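Local atomic coordinates of cell division control protein (Pyrococcus abyssi, PDB entry 6RPP), a protein that is a HINT-family intein that probably excises itself from an archaeal MCM replicative helicase precursor by protein splicing. Residues V5-E10 with R18-E23; A47-E52 with A66-A71; A71-A76 with W146-Q151. The protein carries 2 engineered substitutions. All coordinates share one frame; numbering follows the deposited sequence.

How the contacts relate
Contacts 2 and 3 belong to one antiparallel sheet. Both use strand 63-75, which pairs with strand 44-56 in contact 2 and with strand 146-151 in contact 3, and they share Ala71. Contact 1 packs against this sheet: the backbone of Val5 bonds to Tyr148, and Ile21 touches Tyr148. Its centre lies nearest the middle of the chain, and contact 2 lies farthest out. All three are partly buried, with polar or charged groups towards solvent. Their chemistry differs. Contact 1 relies on loop carbonyls that meet a helix start, contact 2 on a bulged ladder with a surface ion pair, and contact 3 on a regular ladder flanked by aromatic rings.

Contact 1: residues V5-E10 with R18-E23; sequences VDYETE and RKKIGE
Thr9 O is gripped by two neighbouring residues of the other segment. It accepts the N-H of Ile21, with Ile21 N to Thr9 O at 2.8 Å and the donor nearly in line with the carbonyl bond. It also meets the CA-H of Lys20. This is where helix 21-35 of the HINT fold begins, with Lys20 at the N-cap position. A second early amide of the helix is held too, but from another direction. Gly22 N donates to Tyr7 O over 3.0 Å, in the carbonyl plane and on a lone pair. Both carbonyls come from the type I turn Asp6-Thr9. An Asx turn braces it, in which Asp6 OD1 accepts from Glu8 N through its anti lone pair. Asp6 O takes two donors, Thr9 N and Thr9 OG1, the latter at 2.7 Å.

The Tyr7 ring lies flat over Gly22. Gly22 CA sits 3.5 Å from the ring centroid, only 6° off the normal, a CH-pi contact. With chi1 at -167°, the Tyr7 ring points away from its own amide and over the helix start. Having no side chain, Gly22 lets the ring come this close. Lys20 CD meets the ring edge. The ring of Tyr148 also meets Tyr7, roughly at a right angle.

Beside the turn, Ile21 CG2 packs on Val5 CG2 at 3.8 Å, the two side chains crossing at about a right angle. Ile21 also touches Phe158 and Leu150. At the exposed end, Glu10 and Lys20 form an antiparallel bridge, and their side chains run side by side. Glu10 OE1 makes a salt bridge to Arg18 NE at 3.1 Å, with weak hydrogen-bond geometry. A water donates weakly to Glu10 OE1 and accepts from Arg18 NH2 at 3.0 Å, in the guanidinium plane.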
loop_
_atom_site.group_PDB
_atom_site.type_symbol
_atom_site.label_atom_id
_atom_site.label_comp_id
_atom_site.label_asym_id
_atom_site.label_seq_id
_atom_site.Cartn_x
_atom_site.Cartn_y
_atom_site.Cartn_z
ATOM N N VAL A 5 0.898 0.177 -5.614
ATOM C CA VAL A 5 1.512 -1.116 -5.336
ATOM C C VAL A 5 1.059 -2.157 -6.376
ATOM O O VAL A 5 0.074 -1.984 -7.093
ATOM C CB VAL A 5 1.211 -1.608 -3.899
ATOM C CG1 VAL A 5 1.537 -0.541 -2.873
ATOM C CG2 VAL A 5 -0.280 -2.035 -3.777
ATOM N N ASP A 6 1.802 -3.267 -6.453
ATOM C CA ASP A 6 1.498 -4.408 -7.337
ATOM C C ASP A 6 0.171 -5.124 -6.969
ATOM O O ASP A 6 -0.191 -5.237 -5.794
ATOM C CB ASP A 6 2.719 -5.348 -7.217
ATOM C CG ASP A 6 2.639 -6.591 -8.014
ATOM O OD1 ASP A 6 1.845 -7.506 -7.723
ATOM O OD2 ASP A 6 3.479 -6.764 -8.920
ATOM N N TYR A 7 -0.520 -5.556 -8.034
ATOM C CA TYR A 7 -1.753 -6.357 -7.970
ATOM C C TYR A 7 -1.764 -7.351 -6.818
ATOM O O TYR A 7 -2.789 -7.502 -6.107
ATOM C CB TYR A 7 -1.925 -7.105 -9.291
ATOM C CG TYR A 7 -3.284 -7.735 -9.500
ATOM C CD1 TYR A 7 -3.665 -8.827 -8.766
ATOM C CD2 TYR A 7 -4.094 -7.280 -10.506
ATOM C CE1 TYR A 7 -4.899 -9.417 -8.980
ATOM C CE2 TYR A 7 -5.319 -7.897 -10.750
ATOM C CZ TYR A 7 -5.706 -8.924 -9.943
ATOM O OH TYR A 7 -6.941 -9.531 -10.185
ATOM N N GLU A 8 -0.652 -8.054 -6.625
ATOM C CA GLU A 8 -0.654 -9.238 -5.742
ATOM C C GLU A 8 -0.422 -8.873 -4.283
ATOM O O GLU A 8 -0.400 -9.792 -3.436
ATOM C CB GLU A 8 0.363 -10.266 -6.185
ATOM C CG GLU A 8 0.055 -10.880 -7.538
ATOM C CD GLU A 8 1.043 -11.944 -7.947
ATOM O OE1 GLU A 8 2.228 -11.602 -8.216
ATOM O OE2 GLU A 8 0.685 -13.122 -8.014
ATOM N N THR A 9 -0.172 -7.591 -3.972
ATOM C CA THR A 9 -0.075 -7.144 -2.579
ATOM C C THR A 9 -1.370 -7.538 -1.875
ATOM O O THR A 9 -2.438 -7.178 -2.348
ATOM C CB THR A 9 0.093 -5.635 -2.540
ATOM O OG1 THR A 9 1.167 -5.256 -3.450
ATOM C CG2 THR A 9 0.426 -5.126 -1.133
ATOM N N GLU A 10 -1.290 -8.330 -0.782
ATOM C CA GLU A 10 -2.498 -8.862 -0.156
ATOM C C GLU A 10 -2.932 -8.011 1.041
ATOM O O GLU A 10 -2.207 -7.900 2.043
ATOM C CB GLU A 10 -2.266 -10.316 0.279
ATOM C CG GLU A 10 -2.058 -11.246 -0.904
ATOM C CD GLU A 10 -2.164 -12.736 -0.622
ATOM O OE1 GLU A 10 -2.367 -13.164 0.556
ATOM O OE2 GLU A 10 -1.999 -13.525 -1.614
ATOM N N ARG A 18 -7.629 -12.424 3.758
ATOM C CA ARG A 18 -6.868 -11.394 3.054
ATOM C C ARG A 18 -6.970 -11.596 1.545
ATOM O O ARG A 18 -7.277 -12.702 1.069
ATOM C CB ARG A 18 -5.417 -11.428 3.557
ATOM C CG ARG A 18 -4.573 -12.609 3.133
ATOM C CD ARG A 18 -3.299 -12.662 4.050
ATOM N NE ARG A 18 -2.261 -13.558 3.620
ATOM C CZ ARG A 18 -2.106 -14.778 4.141
ATOM N NH1 ARG A 18 -2.987 -15.202 5.038
ATOM N NH2 ARG A 18 -1.114 -15.544 3.732
ATOM N N LYS A 19 -6.839 -10.487 0.812
ATOM C CA LYS A 19 -7.246 -10.429 -0.596
ATOM C C LYS A 19 -6.270 -9.553 -1.382
ATOM O O LYS A 19 -5.863 -8.472 -0.921
ATOM C CB LYS A 19 -8.661 -9.825 -0.734
ATOM C CG LYS A 19 -9.371 -10.042 -2.036
ATOM C CD LYS A 19 -10.898 -10.041 -1.765
ATOM C CE LYS A 19 -11.707 -9.339 -2.854
ATOM N NZ LYS A 19 -13.059 -8.906 -2.353
ATOM N N LYS A 20 -5.997 -9.985 -2.620
ATOM C CA LYS A 20 -5.087 -9.214 -3.466
ATOM C C LYS A 20 -5.706 -7.872 -3.766
ATOM O O LYS A 20 -6.874 -7.791 -4.131
ATOM C CB LYS A 20 -4.791 -9.966 -4.782
ATOM C CG LYS A 20 -3.999 -11.245 -4.561
ATOM C CD LYS A 20 -3.759 -12.004 -5.889
ATOM C CE LYS A 20 -4.617 -13.241 -5.963
ATOM N NZ LYS A 20 -4.083 -14.175 -7.001
ATOM N N ILE A 21 -4.914 -6.801 -3.652
ATOM C CA ILE A 21 -5.458 -5.482 -3.885
ATOM C C ILE A 21 -5.976 -5.355 -5.318
ATOM O O ILE A 21 -6.949 -4.637 -5.566
ATOM C CB ILE A 21 -4.423 -4.387 -3.551
ATOM C CG1 ILE A 21 -5.056 -2.984 -3.532
ATOM C CG2 ILE A 21 -3.203 -4.432 -4.499
ATOM C CD1 ILE A 21 -4.153 -1.875 -3.024
ATOM N N GLY A 22 -5.318 -5.980 -6.264
ATOM C CA GLY A 22 -5.782 -5.892 -7.645
ATOM C C GLY A 22 -7.183 -6.437 -7.799
ATOM O O GLY A 22 -7.989 -5.904 -8.572
ATOM N N GLU A 23 -7.479 -7.515 -7.087
ATOM C CA GLU A 23 -8.832 -8.080 -7.133
ATOM C C GLU A 23 -9.854 -7.101 -6.546
ATOM O O GLU A 23 -10.949 -6.903 -7.118
ATOM C CB GLU A 23 -8.829 -9.401 -6.374
ATOM C CG GLU A 23 -10.214 -10.061 -6.243
ATOM C CD GLU A 23 -10.119 -11.481 -5.735
ATOM O OE1 GLU A 23 -9.014 -12.082 -5.830
ATOM O OE2 GLU A 23 -11.157 -11.995 -5.254
HETATM O O HOH W 1 0.670 -14.083 1.741
#

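Contact 2: residues A47-E52 with A66-A71; sequences APIDIE and ARANIA
Arg67 reaches back over segment 47-52 towards Asp50. Its CB and CG pass Ile51 O, each at about van der Waals distance. The chain then bends at chi2 (-81°), which brings CD close to both Ile51 O and Asp50 OD1. The guanidinium follows, with Glu52 CB over one of its faces, 4.0 Å above the plane. At the tip, Arg67 NH1 makes a salt bridge to Asp50 OD1 at 2.9 Å. As a hydrogen bond it is weak, with an angle of 126° at the hydrogen. The carboxylate and guanidinium planes lie 58° apart. A water also ties Asp50 to the opposite backbone, donating to Asp50 OD1 and to Ala68 O.

On the other side of the sheet the contact is apolar. Ile49 CG2 meets Ala71 CB at 3.8 Å, and Ile49 CD1 meets Ala68 CB at 4.1 Å. Ile51 CG1 also packs on Ala68 CB. Ala28 of helix 21-35 and Leu150 pack on Ile49 too. Cut back to an alanine here, Ile49 would lose its CG2 and CD1 contacts, and a gap would probably open between Ala68, Ala71, Leu150 and the helix.

At one end of the ladder, the bonds Ala47 N to Ala71 O and Ala71 N to Ala47 O are both 2.9 Å. Next to it, Ile49 N bonds to Asn69 O from above the carbonyl plane. Asn69 itself turns its OD1 to Gln151 NE2. The register then shifts by one residue before Ile51 pairs with Ala68. Strands 44-56 and 63-75 thus form an antiparallel beta hairpin with a beta bulge, in a sheet of the intein's HINT fold.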
loop_
_atom_site.group_PDB
_atom_site.type_symbol
_atom_site.label_atom_id
_atom_site.label_comp_id
_atom_site.label_asym_id
_atom_site.label_seq_id
_atom_site.Cartn_x
_atom_site.Cartn_y
_atom_site.Cartn_z
ATOM N N ALA A 47 -12.853 4.409 -8.096
ATOM C CA ALA A 47 -14.204 3.910 -7.928
ATOM C C ALA A 47 -14.497 3.810 -6.440
ATOM O O ALA A 47 -13.593 3.545 -5.645
ATOM C CB ALA A 47 -14.363 2.531 -8.588
ATOM N N PRO A 48 -15.737 3.946 -6.043
ATOM C CA PRO A 48 -16.075 3.800 -4.619
ATOM C C PRO A 48 -15.932 2.357 -4.168
ATOM O O PRO A 48 -16.208 1.406 -4.909
ATOM C CB PRO A 48 -17.540 4.258 -4.558
ATOM C CG PRO A 48 -18.026 4.162 -5.899
ATOM C CD PRO A 48 -16.890 4.326 -6.870
ATOM N N ILE A 49 -15.528 2.189 -2.913
ATOM C CA ILE A 49 -15.555 0.902 -2.224
ATOM C C ILE A 49 -15.981 1.145 -0.792
ATOM O O ILE A 49 -16.034 2.286 -0.310
ATOM C CB ILE A 49 -14.198 0.168 -2.165
ATOM C CG1 ILE A 49 -13.137 1.122 -1.655
ATOM C CG2 ILE A 49 -13.818 -0.429 -3.442
ATOM C CD1 ILE A 49 -11.781 0.393 -1.445
ATOM N N ASP A 50 -16.295 0.033 -0.086
ATOM C CA ASP A 50 -16.593 0.060 1.341
ATOM C C ASP A 50 -16.052 -1.219 1.986
ATOM O O ASP A 50 -16.770 -2.209 2.130
ATOM C CB ASP A 50 -18.105 0.211 1.574
ATOM C CG ASP A 50 -18.487 0.330 3.035
ATOM O OD1 ASP A 50 -17.620 0.436 3.933
ATOM O OD2 ASP A 50 -19.718 0.371 3.300
ATOM N N ILE A 51 -14.803 -1.196 2.425
ATOM C CA ILE A 51 -14.203 -2.383 3.006
ATOM C C ILE A 51 -13.502 -1.991 4.300
ATOM O O ILE A 51 -13.284 -0.811 4.575
ATOM C CB ILE A 51 -13.214 -3.065 2.034
ATOM C CG1 ILE A 51 -12.035 -2.153 1.790
ATOM C CG2 ILE A 51 -13.896 -3.350 0.711
ATOM C CD1 ILE A 51 -11.023 -2.789 0.888
ATOM N N GLU A 52 -13.227 -2.990 5.124
ATOM C CA GLU A 52 -12.609 -2.784 6.427
ATOM C C GLU A 52 -11.161 -3.264 6.320
ATOM O O GLU A 52 -10.915 -4.407 5.923
ATOM C CB GLU A 52 -13.381 -3.546 7.501
ATOM C CG GLU A 52 -12.874 -3.297 8.889
ATOM C CD GLU A 52 -13.720 -3.997 9.923
ATOM O OE1 GLU A 52 -14.276 -3.298 10.796
ATOM O OE2 GLU A 52 -13.845 -5.236 9.848
ATOM N N ALA A 66 -10.280 0.119 10.176
ATOM C CA ALA A 66 -10.630 1.386 9.573
ATOM C C ALA A 66 -11.262 1.096 8.230
ATOM O O ALA A 66 -11.155 -0.017 7.710
ATOM C CB ALA A 66 -9.375 2.296 9.451
ATOM N N ARG A 67 -12.026 2.057 7.718
ATOM C CA ARG A 67 -12.699 1.852 6.435
ATOM C C ARG A 67 -11.902 2.473 5.280
ATOM O O ARG A 67 -11.329 3.563 5.413
ATOM C CB ARG A 67 -14.123 2.426 6.489
ATOM C CG ARG A 67 -15.115 1.533 7.304
ATOM C CD ARG A 67 -15.659 0.318 6.480
ATOM N NE ARG A 67 -16.336 -0.707 7.292
ATOM C CZ ARG A 67 -16.993 -1.769 6.807
ATOM N NH1 ARG A 67 -17.086 -1.985 5.490
ATOM N NH2 ARG A 67 -17.566 -2.631 7.646
ATOM N N ALA A 68 -11.806 1.751 4.157
ATOM C CA ALA A 68 -11.276 2.309 2.926
ATOM C C ALA A 68 -12.434 2.619 1.997
ATOM O O ALA A 68 -13.390 1.841 1.935
ATOM C CB ALA A 68 -10.317 1.319 2.245
ATOM N N ASN A 69 -12.411 3.797 1.343
ATOM C CA ASN A 69 -13.605 4.208 0.590
ATOM C C ASN A 69 -13.372 4.555 -0.880
ATOM O O ASN A 69 -14.356 4.811 -1.596
ATOM C CB ASN A 69 -14.315 5.382 1.317
ATOM C CG ASN A 69 -13.457 6.658 1.415
ATOM O OD1 ASN A 69 -12.285 6.618 1.228
ATOM N ND2 ASN A 69 -14.099 7.794 1.690
ATOM N N ILE A 70 -12.128 4.551 -1.365
ATOM C CA ILE A 70 -11.864 4.716 -2.798
ATOM C C ILE A 70 -10.799 3.707 -3.231
ATOM O O ILE A 70 -9.796 3.491 -2.536
ATOM C CB ILE A 70 -11.380 6.148 -3.138
ATOM C CG1 ILE A 70 -12.393 7.224 -2.740
ATOM C CG2 ILE A 70 -10.983 6.251 -4.617
ATOM C CD1 ILE A 70 -13.507 7.377 -3.714
ATOM N N ALA A 71 -11.053 3.089 -4.385
ATOM C CA ALA A 71 -10.153 2.160 -5.054
ATOM C C ALA A 71 -9.537 2.863 -6.265
ATOM O O ALA A 71 -10.253 3.498 -7.056
ATOM C CB ALA A 71 -10.903 0.924 -5.519
HETATM O O HOH W 2 -15.997 2.919 3.476
#

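Contact 3: residues A71-A76 with W146-Q151; sequences AWKRTA and WVYDLQ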
loop_
_atom_site.group_PDB
_atom_site.type_symbol
_atom_site.label_atom_id
_atom_site.label_comp_id
_atom_site.label_asym_id
_atom_site.label_seq_id
_atom_site.Cartn_x
_atom_site.Cartn_y
_atom_site.Cartn_z
ATOM N N ALA A 71 -11.053 3.089 -4.385
ATOM C CA ALA A 71 -10.153 2.160 -5.054
ATOM C C ALA A 71 -9.537 2.863 -6.265
ATOM O O ALA A 71 -10.253 3.498 -7.056
ATOM C CB ALA A 71 -10.903 0.924 -5.519
ATOM N N TRP A 72 -8.214 2.738 -6.410
ATOM C CA TRP A 72 -7.441 3.406 -7.440
ATOM C C TRP A 72 -6.744 2.405 -8.342
ATOM O O TRP A 72 -6.104 1.484 -7.852
ATOM C CB TRP A 72 -6.351 4.277 -6.805
ATOM C CG TRP A 72 -6.831 5.523 -6.313
ATOM C CD1 TRP A 72 -7.117 5.857 -4.996
ATOM C CD2 TRP A 72 -7.133 6.677 -7.089
ATOM N NE1 TRP A 72 -7.577 7.149 -4.944
ATOM C CE2 TRP A 72 -7.581 7.676 -6.202
ATOM C CE3 TRP A 72 -7.039 6.971 -8.446
ATOM C CZ2 TRP A 72 -7.939 8.942 -6.641
ATOM C CZ3 TRP A 72 -7.390 8.233 -8.876
ATOM C CH2 TRP A 72 -7.835 9.196 -7.985
ATOM N N LYS A 73 -6.852 2.607 -9.649
ATOM C CA LYS A 73 -6.138 1.802 -10.639
ATOM C C LYS A 73 -5.368 2.762 -11.521
ATOM O O LYS A 73 -5.985 3.608 -12.161
ATOM C CB LYS A 73 -7.126 1.017 -11.502
ATOM C CG LYS A 73 -6.561 0.302 -12.771
ATOM C CD LYS A 73 -7.644 -0.332 -13.567
ATOM C CE LYS A 73 -7.124 -1.222 -14.793
ATOM N NZ LYS A 73 -8.202 -1.969 -15.316
ATOM N N ARG A 74 -4.046 2.613 -11.603
ATOM C CA ARG A 74 -3.239 3.580 -12.321
ATOM C C ARG A 74 -2.283 2.864 -13.263
ATOM O O ARG A 74 -1.863 1.735 -13.011
ATOM C CB ARG A 74 -2.430 4.513 -11.372
ATOM C CG ARG A 74 -3.321 5.366 -10.451
ATOM C CD ARG A 74 -2.600 6.641 -9.999
ATOM N NE ARG A 74 -3.115 7.145 -8.722
ATOM C CZ ARG A 74 -3.844 8.246 -8.594
ATOM N NH1 ARG A 74 -4.134 8.975 -9.662
ATOM N NH2 ARG A 74 -4.275 8.625 -7.397
ATOM N N THR A 75 -1.902 3.558 -14.334
ATOM C CA THR A 75 -0.884 3.017 -15.215
ATOM C C THR A 75 0.421 2.774 -14.449
ATOM O O THR A 75 0.919 3.647 -13.724
ATOM C CB THR A 75 -0.649 3.981 -16.387
ATOM O OG1 THR A 75 -1.896 4.204 -17.056
ATOM C CG2 THR A 75 0.338 3.435 -17.393
ATOM N N ALA A 76 0.994 1.609 -14.653
ATOM C CA ALA A 76 2.269 1.327 -14.018
ATOM C C ALA A 76 3.358 2.250 -14.579
ATOM O O ALA A 76 3.402 2.548 -15.792
ATOM C CB ALA A 76 2.652 -0.131 -14.238
ATOM N N TRP A 146 -0.435 -2.305 -14.679
ATOM C CA TRP A 146 -1.287 -1.548 -13.786
ATOM C C TRP A 146 -0.771 -1.628 -12.373
ATOM O O TRP A 146 -0.157 -2.621 -11.989
ATOM C CB TRP A 146 -2.715 -2.078 -13.809
ATOM C CG TRP A 146 -3.325 -2.015 -15.146
ATOM C CD1 TRP A 146 -3.520 -3.079 -16.011
ATOM C CD2 TRP A 146 -3.876 -0.872 -15.792
ATOM N NE1 TRP A 146 -4.093 -2.647 -17.154
ATOM C CE2 TRP A 146 -4.322 -1.294 -17.067
ATOM C CE3 TRP A 146 -4.000 0.486 -15.450
ATOM C CZ2 TRP A 146 -4.969 -0.425 -17.979
ATOM C CZ3 TRP A 146 -4.610 1.349 -16.346
ATOM C CH2 TRP A 146 -5.072 0.896 -17.603
ATOM N N VAL A 147 -1.012 -0.570 -11.605
ATOM C CA VAL A 147 -0.735 -0.568 -10.165
ATOM C C VAL A 147 -1.959 -0.047 -9.404
ATOM O O VAL A 147 -2.866 0.564 -9.988
ATOM C CB VAL A 147 0.498 0.275 -9.811
ATOM C CG1 VAL A 147 1.759 -0.440 -10.403
ATOM C CG2 VAL A 147 0.426 1.641 -10.432
ATOM N N TYR A 148 -1.941 -0.230 -8.063
ATOM C CA TYR A 148 -3.206 -0.131 -7.317
ATOM C C TYR A 148 -3.022 0.594 -5.992
ATOM O O TYR A 148 -1.969 0.544 -5.365
ATOM C CB TYR A 148 -3.727 -1.526 -7.040
ATOM C CG TYR A 148 -4.046 -2.264 -8.336
ATOM C CD1 TYR A 148 -5.257 -2.062 -8.948
ATOM C CD2 TYR A 148 -3.101 -3.110 -8.961
ATOM C CE1 TYR A 148 -5.545 -2.690 -10.122
ATOM C CE2 TYR A 148 -3.393 -3.768 -10.168
ATOM C CZ TYR A 148 -4.630 -3.526 -10.727
ATOM O OH TYR A 148 -4.888 -4.165 -11.923
ATOM N N ASP A 149 -4.095 1.191 -5.504
ATOM C CA ASP A 149 -4.013 1.841 -4.200
ATOM C C ASP A 149 -5.419 1.899 -3.632
ATOM O O ASP A 149 -6.396 1.668 -4.339
ATOM C CB ASP A 149 -3.427 3.247 -4.345
ATOM C CG ASP A 149 -3.052 3.886 -3.020
ATOM O OD1 ASP A 149 -2.766 3.119 -2.063
ATOM O OD2 ASP A 149 -3.061 5.139 -3.003
ATOM N N LEU A 150 -5.504 2.221 -2.338
ATOM C CA LEU A 150 -6.776 2.420 -1.663
ATOM C C LEU A 150 -6.697 3.733 -0.912
ATOM O O LEU A 150 -5.615 4.167 -0.531
ATOM C CB LEU A 150 -7.099 1.335 -0.645
ATOM C CG LEU A 150 -7.126 -0.065 -1.236
ATOM C CD1 LEU A 150 -7.115 -1.014 -0.053
ATOM C CD2 LEU A 150 -8.321 -0.242 -2.084
ATOM N N GLN A 151 -7.834 4.373 -0.697
ATOM C CA GLN A 151 -7.894 5.536 0.182
ATOM C C GLN A 151 -8.432 5.145 1.547
ATOM O O GLN A 151 -9.485 4.516 1.637
ATOM C CB GLN A 151 -8.743 6.651 -0.403
ATOM C CG GLN A 151 -8.876 7.818 0.581
ATOM C CD GLN A 151 -9.652 8.975 0.037
ATOM O OE1 GLN A 151 -9.097 9.844 -0.635
ATOM N NE2 GLN A 151 -10.960 8.989 0.300
HETATM O O HOH W 3 -8.287 9.091 -3.000
HETATM O O HOH W 4 -2.537 6.479 -5.413
#
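Trp72 and Asp149 face each other as a hydrogen-bonded antiparallel pair, as do Arg74 and Val147. Four backbone bonds result. The shortest is Val147 N to Arg74 O at 2.8 Å, and the longest is Asp149 N to Trp72 O at 3.1 Å. They join strand 146-151 to strand 63-75 as an outermost strand of the four-stranded sheet, and Tyr148 also bonds to the backbone of Val5.

Aromatic contacts gather round Lys73. The extended Lys73 chain crosses the Trp146 indole. Its CE lies 3.5 Å from the six-membered ring centroid, a CH-pi contact over the face. Lys73 NZ lies farther out, 4.5 Å from the same centroid and 16° off the normal, in cation-pi position. Lys73 CG also runs beside Tyr148 CE1. Both polar ends then meet helix 21-35: Lys73 NZ pairs with Glu26 OE1, and Tyr148 OH bonds to Glu26 OE2.

Water bridges mark the face with Trp72 and Arg74. Trp72 NE1 donates to a water at 2.8 Å, which donates to Gln151 OE1. A second water links Asp149 OD2 to Arg74 NH2, the latter weakly. Arg74 NH2 also lies over one face of the Trp72 ring, offset toward the rim.

Apolar contacts are few, such as Ala76 CB on Val147 CG1 at 3.9 Å. The ring face and Glu26 together would probably stabilise the charge on Lys73 and restrict its ammonium group.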